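Local coordinates for isoform A of Peptidoglycan-recognition protein LB (Drosophila melanogaster, PDB 7NSZ), which hydrolyses the bond between N-acetylmuramoyl and L-amino acid residues of bacterial peptidoglycan as a zinc-dependent amidase of insect innate immunity, at residues 40-45 and 104-109; 134-139 and 149-154; 153-156 and 162-165; 80-83 and 89-92. The protein carries 1 engineered substitution. All coordinates share one frame; numbering follows the deposited sequence.

Contact 1: 40-45 and 104-109. With ZN (zinc ion), chain B.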
loop_
_atom_site.group_PDB
_atom_site.type_symbol
_atom_site.label_atom_id
_atom_site.label_comp_id
_atom_site.label_asym_id
_atom_site.label_seq_id
_atom_site.Cartn_x
_atom_site.Cartn_y
_atom_site.Cartn_z
ATOM N N TYR A 40 -6.105 -0.501 -10.722
ATOM C CA TYR A 40 -6.347 0.268 -9.487
ATOM C C TYR A 40 -5.114 0.334 -8.607
ATOM O O TYR A 40 -4.283 -0.600 -8.546
ATOM C CB TYR A 40 -7.456 -0.365 -8.660
ATOM C CG TYR A 40 -8.786 -0.379 -9.369
ATOM C CD1 TYR A 40 -9.160 -1.464 -10.138
ATOM C CD2 TYR A 40 -9.605 0.747 -9.358
ATOM C CE1 TYR A 40 -10.373 -1.476 -10.818
ATOM C CE2 TYR A 40 -10.816 0.749 -10.032
ATOM C CZ TYR A 40 -11.184 -0.351 -10.756
ATOM O OH TYR A 40 -12.407 -0.271 -11.386
ATOM N N VAL A 41 -5.045 1.446 -7.899
ATOM C CA VAL A 41 -4.110 1.660 -6.773
ATOM C C VAL A 41 -4.978 1.957 -5.567
ATOM O O VAL A 41 -5.798 2.898 -5.630
ATOM C CB VAL A 41 -3.103 2.779 -7.042
ATOM C CG1 VAL A 41 -2.245 3.048 -5.831
ATOM C CG2 VAL A 41 -2.268 2.512 -8.265
ATOM N N ILE A 42 -4.815 1.176 -4.507
ATOM C CA ILE A 42 -5.604 1.371 -3.260
ATOM C C ILE A 42 -4.654 1.808 -2.175
ATOM O O ILE A 42 -3.657 1.125 -1.865
ATOM C CB ILE A 42 -6.341 0.116 -2.802
ATOM C CG1 ILE A 42 -7.006 -0.634 -3.937
ATOM C CG2 ILE A 42 -7.278 0.406 -1.658
ATOM C CD1 ILE A 42 -8.036 0.115 -4.642
ATOM N N ILE A 43 -4.965 2.918 -1.537
ATOM C CA ILE A 43 -4.162 3.480 -0.435
ATOM C C ILE A 43 -4.722 3.093 0.913
ATOM O O ILE A 43 -5.952 3.155 1.125
ATOM C CB ILE A 43 -4.060 5.023 -0.546
ATOM C CG1 ILE A 43 -3.527 5.461 -1.904
ATOM C CG2 ILE A 43 -3.269 5.595 0.587
ATOM C CD1 ILE A 43 -2.163 4.930 -2.259
ATOM N N HIS A 44 -3.840 2.713 1.807
ATOM C CA HIS A 44 -4.102 2.306 3.201
ATOM C C HIS A 44 -3.233 3.078 4.155
ATOM O O HIS A 44 -2.133 3.562 3.769
ATOM C CB HIS A 44 -3.834 0.779 3.378
ATOM C CG HIS A 44 -4.547 -0.075 2.405
ATOM N ND1 HIS A 44 -5.762 -0.651 2.772
ATOM C CD2 HIS A 44 -4.275 -0.557 1.189
ATOM C CE1 HIS A 44 -6.189 -1.413 1.824
ATOM N NE2 HIS A 44 -5.317 -1.392 0.794
ATOM N N HIS A 45 -3.640 3.108 5.436
ATOM C CA HIS A 45 -2.731 3.351 6.554
ATOM C C HIS A 45 -2.626 2.064 7.363
ATOM O O HIS A 45 -3.461 1.155 7.220
ATOM C CB HIS A 45 -3.058 4.572 7.442
ATOM C CG HIS A 45 -4.222 4.379 8.350
ATOM N ND1 HIS A 45 -4.434 5.309 9.347
ATOM C CD2 HIS A 45 -5.230 3.506 8.396
ATOM C CE1 HIS A 45 -5.528 4.958 9.983
ATOM N NE2 HIS A 45 -6.063 3.932 9.418
ATOM N N PRO A 104 -10.948 -6.318 -0.471
ATOM C CA PRO A 104 -11.888 -7.264 -1.106
ATOM C C PRO A 104 -12.432 -6.758 -2.446
ATOM O O PRO A 104 -12.794 -5.591 -2.539
ATOM C CB PRO A 104 -12.988 -7.390 -0.035
ATOM C CG PRO A 104 -12.292 -7.110 1.281
ATOM C CD PRO A 104 -11.224 -6.057 0.940
ATOM N N LYS A 105 -12.444 -7.628 -3.437
ATOM C CA LYS A 105 -12.924 -7.394 -4.812
ATOM C C LYS A 105 -11.858 -6.672 -5.636
ATOM O O LYS A 105 -12.035 -6.609 -6.869
ATOM C CB LYS A 105 -14.205 -6.539 -4.879
ATOM C CG LYS A 105 -15.365 -6.938 -4.001
ATOM C CD LYS A 105 -15.929 -8.200 -4.477
ATOM C CE LYS A 105 -17.244 -8.545 -3.812
ATOM N NZ LYS A 105 -17.850 -9.725 -4.450
ATOM N N TYR A 106 -10.738 -6.236 -5.033
ATOM C CA TYR A 106 -9.656 -5.563 -5.789
ATOM C C TYR A 106 -8.316 -6.262 -5.667
ATOM O O TYR A 106 -7.324 -5.767 -6.202
ATOM C CB TYR A 106 -9.514 -4.125 -5.303
ATOM C CG TYR A 106 -10.680 -3.267 -5.727
ATOM C CD1 TYR A 106 -11.890 -3.276 -5.049
ATOM C CD2 TYR A 106 -10.575 -2.460 -6.838
ATOM C CE1 TYR A 106 -12.953 -2.485 -5.452
ATOM C CE2 TYR A 106 -11.631 -1.702 -7.298
ATOM C CZ TYR A 106 -12.812 -1.702 -6.584
ATOM O OH TYR A 106 -13.844 -0.904 -6.988
ATOM N N ASN A 107 -8.239 -7.366 -4.917
ATOM C CA ASN A 107 -6.916 -7.955 -4.592
ATOM C C ASN A 107 -6.197 -8.473 -5.823
ATOM O O ASN A 107 -4.955 -8.442 -5.867
ATOM C CB ASN A 107 -7.079 -9.057 -3.553
ATOM C CG ASN A 107 -7.330 -8.480 -2.184
ATOM O OD1 ASN A 107 -6.679 -7.520 -1.758
ATOM N ND2 ASN A 107 -8.258 -9.083 -1.462
ATOM N N ASP A 108 -6.937 -8.905 -6.850
ATOM C CA ASP A 108 -6.321 -9.437 -8.089
ATOM C C ASP A 108 -6.304 -8.361 -9.186
ATOM O O ASP A 108 -6.128 -8.736 -10.339
ATOM C CB ASP A 108 -7.103 -10.662 -8.581
ATOM C CG ASP A 108 -8.522 -10.280 -9.030
ATOM O OD1 ASP A 108 -8.996 -9.134 -8.789
ATOM O OD2 ASP A 108 -9.196 -11.183 -9.568
ATOM N N LYS A 109 -6.416 -7.080 -8.851
ATOM C CA LYS A 109 -6.443 -6.035 -9.911
ATOM C C LYS A 109 -5.946 -4.693 -9.364
ATOM O O LYS A 109 -6.311 -3.618 -9.873
ATOM C CB LYS A 109 -7.868 -5.909 -10.458
ATOM C CG LYS A 109 -8.909 -5.557 -9.417
ATOM C CD LYS A 109 -10.328 -5.307 -9.948
ATOM C CE LYS A 109 -10.971 -6.548 -10.517
ATOM N NZ LYS A 109 -11.380 -7.518 -9.476
HETATM ZN ZN ZN B . -6.800 -0.346 4.538
#

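Contact 2: 134-139 and 149-154. With ZN (zinc ion), chain B.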
loop_
_atom_site.group_PDB
_atom_site.type_symbol
_atom_site.label_atom_id
_atom_site.label_comp_id
_atom_site.label_asym_id
_atom_site.label_seq_id
_atom_site.Cartn_x
_atom_site.Cartn_y
_atom_site.Cartn_z
ATOM N N ASN A 134 6.063 8.429 -6.106
ATOM C CA ASN A 134 7.194 7.900 -6.910
ATOM C C ASN A 134 6.996 6.406 -7.208
ATOM O O ASN A 134 7.187 5.929 -8.339
ATOM C CB ASN A 134 8.510 8.151 -6.194
ATOM C CG ASN A 134 8.886 9.626 -6.229
ATOM O OD1 ASN A 134 8.463 10.359 -7.125
ATOM N ND2 ASN A 134 9.649 10.074 -5.248
ATOM N N LEU A 135 6.495 5.644 -6.227
ATOM C CA LEU A 135 6.211 4.219 -6.464
ATOM C C LEU A 135 5.171 4.057 -7.569
ATOM O O LEU A 135 5.315 3.205 -8.441
ATOM C CB LEU A 135 5.737 3.594 -5.159
ATOM C CG LEU A 135 5.261 2.159 -5.244
ATOM C CD1 LEU A 135 6.333 1.195 -5.753
ATOM C CD2 LEU A 135 4.703 1.696 -3.920
ATOM N N ILE A 136 4.090 4.830 -7.506
ATOM C CA ILE A 136 3.030 4.746 -8.529
ATOM C C ILE A 136 3.622 5.099 -9.895
ATOM O O ILE A 136 3.366 4.397 -10.868
ATOM C CB ILE A 136 1.826 5.606 -8.121
ATOM C CG1 ILE A 136 1.191 5.121 -6.806
ATOM C CG2 ILE A 136 0.853 5.683 -9.292
ATOM C CD1 ILE A 136 0.259 6.130 -6.171
ATOM N N ALA A 137 4.365 6.186 -9.954
ATOM C CA ALA A 137 5.002 6.657 -11.205
ATOM C C ALA A 137 5.934 5.576 -11.770
ATOM O O ALA A 137 5.842 5.262 -12.969
ATOM C CB ALA A 137 5.767 7.950 -10.970
ATOM N N PHE A 138 6.701 4.925 -10.931
ATOM C CA PHE A 138 7.627 3.838 -11.345
ATOM C C PHE A 138 6.828 2.636 -11.855
ATOM O O PHE A 138 7.179 1.992 -12.876
ATOM C CB PHE A 138 8.524 3.393 -10.193
ATOM N N GLY A 139 5.694 2.318 -11.197
ATOM C CA GLY A 139 4.830 1.214 -11.613
ATOM C C GLY A 139 4.241 1.504 -12.973
ATOM O O GLY A 139 4.165 0.568 -13.811
ATOM N N TYR A 149 -4.807 4.285 -14.566
ATOM C CA TYR A 149 -5.235 3.687 -13.279
ATOM C C TYR A 149 -6.237 4.607 -12.579
ATOM O O TYR A 149 -6.199 5.848 -12.680
ATOM C CB TYR A 149 -4.006 3.349 -12.423
ATOM C CG TYR A 149 -3.277 4.547 -11.908
ATOM C CD1 TYR A 149 -3.570 5.113 -10.682
ATOM C CD2 TYR A 149 -2.274 5.154 -12.660
ATOM C CE1 TYR A 149 -2.957 6.258 -10.240
ATOM C CE2 TYR A 149 -1.624 6.288 -12.204
ATOM C CZ TYR A 149 -1.939 6.834 -10.978
ATOM O OH TYR A 149 -1.335 7.955 -10.468
ATOM N N LYS A 150 -7.053 3.967 -11.753
ATOM C CA LYS A 150 -7.914 4.690 -10.801
ATOM C C LYS A 150 -7.323 4.586 -9.402
ATOM O O LYS A 150 -6.962 3.439 -8.975
ATOM C CB LYS A 150 -9.344 4.179 -10.801
ATOM C CG LYS A 150 -10.068 4.536 -12.090
ATOM C CD LYS A 150 -11.402 3.845 -12.255
ATOM C CE LYS A 150 -12.010 4.158 -13.599
ATOM N NZ LYS A 150 -11.575 3.186 -14.636
ATOM N N LEU A 151 -7.219 5.691 -8.705
ATOM C CA LEU A 151 -6.706 5.785 -7.328
ATOM C C LEU A 151 -7.876 5.826 -6.344
ATOM O O LEU A 151 -8.768 6.728 -6.489
ATOM C CB LEU A 151 -5.793 7.023 -7.207
ATOM C CG LEU A 151 -5.224 7.270 -5.821
ATOM C CD1 LEU A 151 -4.082 6.289 -5.552
ATOM C CD2 LEU A 151 -4.747 8.705 -5.725
ATOM N N LEU A 152 -7.840 4.950 -5.327
ATOM C CA LEU A 152 -8.915 4.868 -4.303
ATOM C C LEU A 152 -8.314 4.728 -2.919
ATOM O O LEU A 152 -7.175 4.294 -2.788
ATOM C CB LEU A 152 -9.778 3.627 -4.556
ATOM C CG LEU A 152 -10.454 3.502 -5.894
ATOM C CD1 LEU A 152 -11.021 2.081 -6.056
ATOM C CD2 LEU A 152 -11.560 4.546 -6.064
ATOM N N GLY A 153 -9.010 5.146 -1.894
ATOM C CA GLY A 153 -8.725 4.726 -0.534
ATOM C C GLY A 153 -9.535 3.490 -0.204
ATOM O O GLY A 153 -10.605 3.242 -0.767
ATOM N N HIS A 154 -9.028 2.710 0.722
ATOM C CA HIS A 154 -9.729 1.499 1.197
ATOM C C HIS A 154 -11.184 1.765 1.580
ATOM O O HIS A 154 -12.028 0.963 1.206
ATOM C CB HIS A 154 -8.920 0.935 2.338
ATOM C CG HIS A 154 -9.280 -0.432 2.817
ATOM N ND1 HIS A 154 -8.633 -1.019 3.859
ATOM C CD2 HIS A 154 -10.292 -1.268 2.520
ATOM C CE1 HIS A 154 -9.198 -2.178 4.134
ATOM N NE2 HIS A 154 -10.175 -2.386 3.313
HETATM ZN ZN ZN B . -6.800 -0.346 4.538
#

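Contact 3: 153-156 and 162-165. With ZN (zinc ion), chain B.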
loop_
_atom_site.group_PDB
_atom_site.type_symbol
_atom_site.label_atom_id
_atom_site.label_comp_id
_atom_site.label_asym_id
_atom_site.label_seq_id
_atom_site.Cartn_x
_atom_site.Cartn_y
_atom_site.Cartn_z
ATOM N N GLY A 153 -9.010 5.146 -1.894
ATOM C CA GLY A 153 -8.725 4.726 -0.534
ATOM C C GLY A 153 -9.535 3.490 -0.204
ATOM O O GLY A 153 -10.605 3.242 -0.767
ATOM N N HIS A 154 -9.028 2.710 0.722
ATOM C CA HIS A 154 -9.729 1.499 1.197
ATOM C C HIS A 154 -11.184 1.765 1.580
ATOM O O HIS A 154 -12.028 0.963 1.206
ATOM C CB HIS A 154 -8.920 0.935 2.338
ATOM C CG HIS A 154 -9.280 -0.432 2.817
ATOM N ND1 HIS A 154 -8.633 -1.019 3.859
ATOM C CD2 HIS A 154 -10.292 -1.268 2.520
ATOM C CE1 HIS A 154 -9.198 -2.178 4.134
ATOM N NE2 HIS A 154 -10.175 -2.386 3.313
ATOM N N ARG A 155 -11.440 2.900 2.223
ATOM C CA ARG A 155 -12.805 3.234 2.715
ATOM C C ARG A 155 -13.769 3.325 1.535
ATOM O O ARG A 155 -14.987 3.307 1.825
ATOM C CB ARG A 155 -12.759 4.537 3.499
ATOM C CG ARG A 155 -12.285 5.735 2.708
ATOM C CD ARG A 155 -12.630 7.080 3.351
ATOM N NE ARG A 155 -11.993 7.173 4.650
ATOM C CZ ARG A 155 -12.203 8.157 5.523
ATOM N NH1 ARG A 155 -12.953 9.182 5.155
ATOM N NH2 ARG A 155 -11.645 8.152 6.706
ATOM N N GLN A 156 -13.379 3.497 0.290
ATOM C CA GLN A 156 -14.302 3.575 -0.850
ATOM C C GLN A 156 -14.811 2.211 -1.268
ATOM O O GLN A 156 -15.801 2.182 -2.030
ATOM C CB GLN A 156 -13.603 4.295 -1.993
ATOM C CG GLN A 156 -13.344 5.746 -1.646
ATOM C CD GLN A 156 -12.575 6.427 -2.736
ATOM O OE1 GLN A 156 -11.336 6.386 -2.812
ATOM N NE2 GLN A 156 -13.251 7.071 -3.666
ATOM N N CYS A 162 -9.940 3.395 7.170
ATOM C CA CYS A 162 -8.669 3.375 6.390
ATOM C C CYS A 162 -8.870 4.121 5.071
ATOM O O CYS A 162 -9.819 3.866 4.326
ATOM C CB CYS A 162 -8.263 1.930 6.173
ATOM S SG CYS A 162 -6.725 1.810 5.259
ATOM N N PRO A 163 -7.935 5.012 4.636
ATOM C CA PRO A 163 -6.606 5.272 5.212
ATOM C C PRO A 163 -6.467 6.414 6.225
ATOM O O PRO A 163 -5.426 6.955 6.397
ATOM C CB PRO A 163 -5.793 5.614 3.938
ATOM C CG PRO A 163 -6.802 6.414 3.090
ATOM C CD PRO A 163 -8.077 5.616 3.294
ATOM N N GLY A 164 -7.573 6.683 6.940
ATOM C CA GLY A 164 -7.659 7.831 7.865
ATOM C C GLY A 164 -8.201 9.030 7.129
ATOM O O GLY A 164 -7.884 9.242 5.990
ATOM N N GLY A 165 -9.029 9.833 7.797
ATOM C CA GLY A 165 -9.639 10.996 7.158
ATOM C C GLY A 165 -8.619 11.968 6.607
ATOM O O GLY A 165 -8.857 12.458 5.523
HETATM ZN ZN ZN B . -6.800 -0.346 4.538
#

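Contact 4: 80-83 and 89-92. Engineered in segment 80-83: Phe-80 (natural residue Tyr).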
loop_
_atom_site.group_PDB
_atom_site.type_symbol
_atom_site.label_atom_id
_atom_site.label_comp_id
_atom_site.label_asym_id
_atom_site.label_seq_id
_atom_site.Cartn_x
_atom_site.Cartn_y
_atom_site.Cartn_z
ATOM N N PHE A 80 -0.385 -6.312 1.982
ATOM C CA PHE A 80 -0.141 -5.156 1.100
ATOM C C PHE A 80 0.876 -5.486 0.015
ATOM O O PHE A 80 1.825 -6.295 0.212
ATOM C CB PHE A 80 0.348 -3.984 1.954
ATOM C CG PHE A 80 -0.602 -3.629 3.061
ATOM C CD1 PHE A 80 -1.863 -3.095 2.771
ATOM C CD2 PHE A 80 -0.257 -3.782 4.388
ATOM C CE1 PHE A 80 -2.756 -2.755 3.781
ATOM C CE2 PHE A 80 -1.134 -3.428 5.387
ATOM C CZ PHE A 80 -2.410 -2.950 5.081
ATOM N N SER A 81 0.777 -4.777 -1.072
ATOM C CA SER A 81 1.755 -4.875 -2.186
ATOM C C SER A 81 3.078 -4.238 -1.786
ATOM O O SER A 81 4.170 -4.772 -2.082
ATOM C CB SER A 81 1.224 -4.225 -3.408
ATOM O OG SER A 81 -0.104 -4.663 -3.742
ATOM N N PHE A 82 2.977 -3.054 -1.160
ATOM C CA PHE A 82 4.142 -2.225 -0.775
ATOM C C PHE A 82 3.835 -1.452 0.501
ATOM O O PHE A 82 2.636 -1.121 0.737
ATOM C CB PHE A 82 4.548 -1.197 -1.846
ATOM C CG PHE A 82 5.033 -1.842 -3.115
ATOM C CD1 PHE A 82 4.169 -2.104 -4.137
ATOM C CD2 PHE A 82 6.353 -2.178 -3.290
ATOM C CE1 PHE A 82 4.580 -2.772 -5.274
ATOM C CE2 PHE A 82 6.772 -2.868 -4.432
ATOM C CZ PHE A 82 5.876 -3.128 -5.427
ATOM N N GLY A 83 4.828 -1.171 1.314
ATOM C CA GLY A 83 4.710 -0.249 2.441
ATOM C C GLY A 83 5.608 0.930 2.245
ATOM O O GLY A 83 6.635 0.873 1.526
ATOM N N MET A 89 11.404 5.608 2.662
ATOM C CA MET A 89 11.740 4.425 1.852
ATOM C C MET A 89 10.469 3.671 1.502
ATOM O O MET A 89 9.425 3.726 2.188
ATOM C CB MET A 89 12.700 3.531 2.634
ATOM C CG MET A 89 13.993 4.195 2.912
ATOM S SD MET A 89 14.981 4.669 1.470
ATOM C CE MET A 89 15.386 6.321 2.026
ATOM N N ILE A 90 10.561 2.878 0.422
ATOM C CA ILE A 90 9.484 1.970 -0.008
ATOM C C ILE A 90 9.930 0.547 0.277
ATOM O O ILE A 90 11.061 0.187 -0.070
ATOM C CB ILE A 90 9.176 2.174 -1.481
ATOM C CG1 ILE A 90 8.841 3.628 -1.761
ATOM C CG2 ILE A 90 8.066 1.212 -1.960
ATOM C CD1 ILE A 90 9.028 4.058 -3.128
ATOM N N TYR A 91 9.043 -0.248 0.864
ATOM C CA TYR A 91 9.320 -1.619 1.272
ATOM C C TYR A 91 8.493 -2.567 0.417
ATOM O O TYR A 91 7.240 -2.483 0.417
ATOM C CB TYR A 91 9.016 -1.763 2.756
ATOM C CG TYR A 91 9.951 -0.991 3.639
ATOM C CD1 TYR A 91 9.773 0.363 3.904
ATOM C CD2 TYR A 91 11.080 -1.604 4.121
ATOM C CE1 TYR A 91 10.694 1.089 4.647
ATOM C CE2 TYR A 91 12.016 -0.904 4.859
ATOM C CZ TYR A 91 11.805 0.442 5.159
ATOM O OH TYR A 91 12.745 1.135 5.872
ATOM N N THR A 92 9.105 -3.529 -0.254
ATOM C CA THR A 92 8.394 -4.522 -1.053
ATOM C C THR A 92 7.601 -5.396 -0.107
ATOM O O THR A 92 8.162 -6.032 0.804
ATOM C CB THR A 92 9.329 -5.372 -1.900
ATOM O OG1 THR A 92 10.064 -4.462 -2.735
ATOM C CG2 THR A 92 8.580 -6.361 -2.773
#

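Contact 1: 40-45 and 104-109
Tyr-40 and Tyr-106 form a T-shaped (edge-to-face) aromatic pair: the planes stand at 89° and the ring centroids lie 4.8 Å apart. Tyr-106 gives its CD2-CE2 edge, with CE2 poised over the centre of the Tyr-40 ring, and CD2 comes within 3.7 Å of Tyr-40 CD1. In both tyrosines CG is anti to the carbonyl carbon, which sets each ring beside its own backbone N, where the two rings meet between strand and loop. Other apolar contacts flank the pair. Ile-42 CD1 reaches Tyr-106 CD2 at 4.2 Å, and the methylene CD of Lys-109 runs alongside Tyr-40, 3.9 Å from CE1.

The segment 40-45 belongs to strand 38-45 of the central mixed sheet of the amidase fold, where it lies between strands 110-115 and 149-153; residues 104-109 are the loop that leads into strand 110-115. Toward the other end of 40-45, His-44 ND1 binds the zinc ion at 2.1 Å, while its NE2 is hydrogen-bonded to His-102.

A single backbone hydrogen bond joins the segments, Tyr-40 N to Lys-109 O at 3.2 Å, bent to 138° at the hydrogen. The loop is braced from within by a type I beta turn from Tyr-106 to Lys-109. Bent at chi3 and chi4, the Lys-109 chain curls back toward the start of the loop; its NZ donates to Lys-105 O at 2.8 Å and forms a salt bridge with Asp-108, approaching OD1 on its syn lone pair at 3.0 Å.

Contact 2: 134-139 and 149-154
Ile-136 meets Tyr-149 and Leu-151 from the helix side, its CB directed from helix 126-142 toward strand 149-153 and its two branches touching different residues. From CB, the CG2 methyl stands anti to the backbone N and meets the phenol end of Tyr-149, 3.4 Å from OH and 3.5 Å from CZ. It lies nearly evenly between the ortho carbons of the phenol, with Tyr-149 CE2 at 3.9 Å and CE1 at 4.0 Å, and the two side chains cross at about a right angle. The other branch, CG1, is extended (chi2 164°) and carries CD1 on to Leu-151, whose CD1 it meets loosely at 4.4 Å. Tyr-149 and Leu-151 alternate with Lys-150 along the strand, which is why both can face the helix. No hydrogen bond crosses between the segments, and the joint is purely van der Waals.

Around it, Ile-113 of strand 110-115 also touches Ile-136, and His-176 stacks on the Tyr-149 ring. Beyond the strand, His-154 ND1 binds the zinc ion at 2.1 Å. The arrangement is helix-on-sheet packing in an alpha/beta fold, with helix 126-142 lying against the edge strand that leads to a zinc ligand of the amidase site.

Contact 3: 153-156 and 162-165
His-154 and Cys-162 meet through the zinc ion, which His-154 ND1 binds at 2.1 Å and Cys-162 SG at 2.3 Å. The sulfur sits at the edge of the imidazole, near its plane, 3.7 Å from ND1, as expected of two ligands of one metal. Both side chains leave their backbones anti to N (chi1 -169° for His-154, -179° for Cys-162), and the two metal-binding atoms converge.

Behind the ligands, Arg-155 N gives a weak hydrogen bond to Cys-162 O, 2.8 Å long but bent to 123°. The same oxygen lies in the plane of the Arg-155 guanidinium, at its edge. The arginine chain bends at chi3 and reaches along the 162-165 loop, and NH2 is hydrogen-bonded to Glu-161 O just before it. A leucine at Arg-155 would probably leave Glu-161 O without this donor and uncover the start of the helix at Gly-165.

Further out, Pro-163, after a cis peptide bond, sets its CD against Gly-153 CA at 4.0 Å, where a beta-carbon on the glycine would clash. Gly-153 N donates to Gln-156 OE1 at 2.8 Å, fastening the turn that presents His-154. Gly-164 is the N-cap of helix 165-171, its backbone angles calling for glycine. With His-44 as the third protein ligand, this is the His-His-Cys zinc site of amidase-type peptidoglycan-recognition proteins.

Contact 4: 80-83 and 89-92
Gly-83 and Tyr-91 are an antiparallel hydrogen-bonded pair, and each satisfies both backbone polar groups of the other. Gly-83 N donates to Tyr-91 O at 2.9 Å (166° at the hydrogen), and Tyr-91 N to Gly-83 O at 2.7 Å (172°). Each acceptor also receives a CA-H...O contact: Phe-82 CA lies 3.3 Å from Tyr-91 O and Ile-90 CA 3.4 Å from Gly-83 O.

The next pair, Phe-82 with Thr-92, is non-hydrogen-bonded; its side chains lie side by side on one face, Phe-82 CE2 being 4.0 Å from Thr-92 OG1. That hydroxyl is hydrogen-bonded to Leu-18 O, Tyr-91 OH to Asp-87, and Ser-81 OG to Gly-112 N. Phe-82 CD2 also meets Ile-90 CG2 at 4.0 Å. An alanine replacing Phe-82 would take away the ring and is likely to open a gap beside Ile-90 and Thr-92.

Phe-80, engineered from a tyrosine inferred to be essential for zinc-hydrate coordination, precedes the hairpin and packs on His-44. The hairpin of 82-84 and 90-92 lies between strands 17-18 and 110-115; Phe-82 and Ile-90 face Leu-135 of helix 126-142, whereas Tyr-91 packs on helix 55-72 across the sheet.

Contacts 1, 2 and 3 converge on the zinc ion: contact 1 brings His-44, contact 3 brings Cys-162, and His-154 is shared by contacts 2 and 3. The ND1 atoms of His-44 and His-154 are 3.1 Å apart. Contacts 1 and 2 are neighbours in the sheet, with probable hydrogen bonds such as Ile-43 N to Leu-152 O at 2.9 Å. Contact 4 reaches the site through the engineered Phe-80, whose CE1 lies 3.5 Å from His-44 CG. It also meets contact 2 under helix 126-142, where Leu-135 CD2 is 3.6 Å from Phe-82 CB. Contacts 3 and 4 stay about 6 Å apart at their nearest atoms.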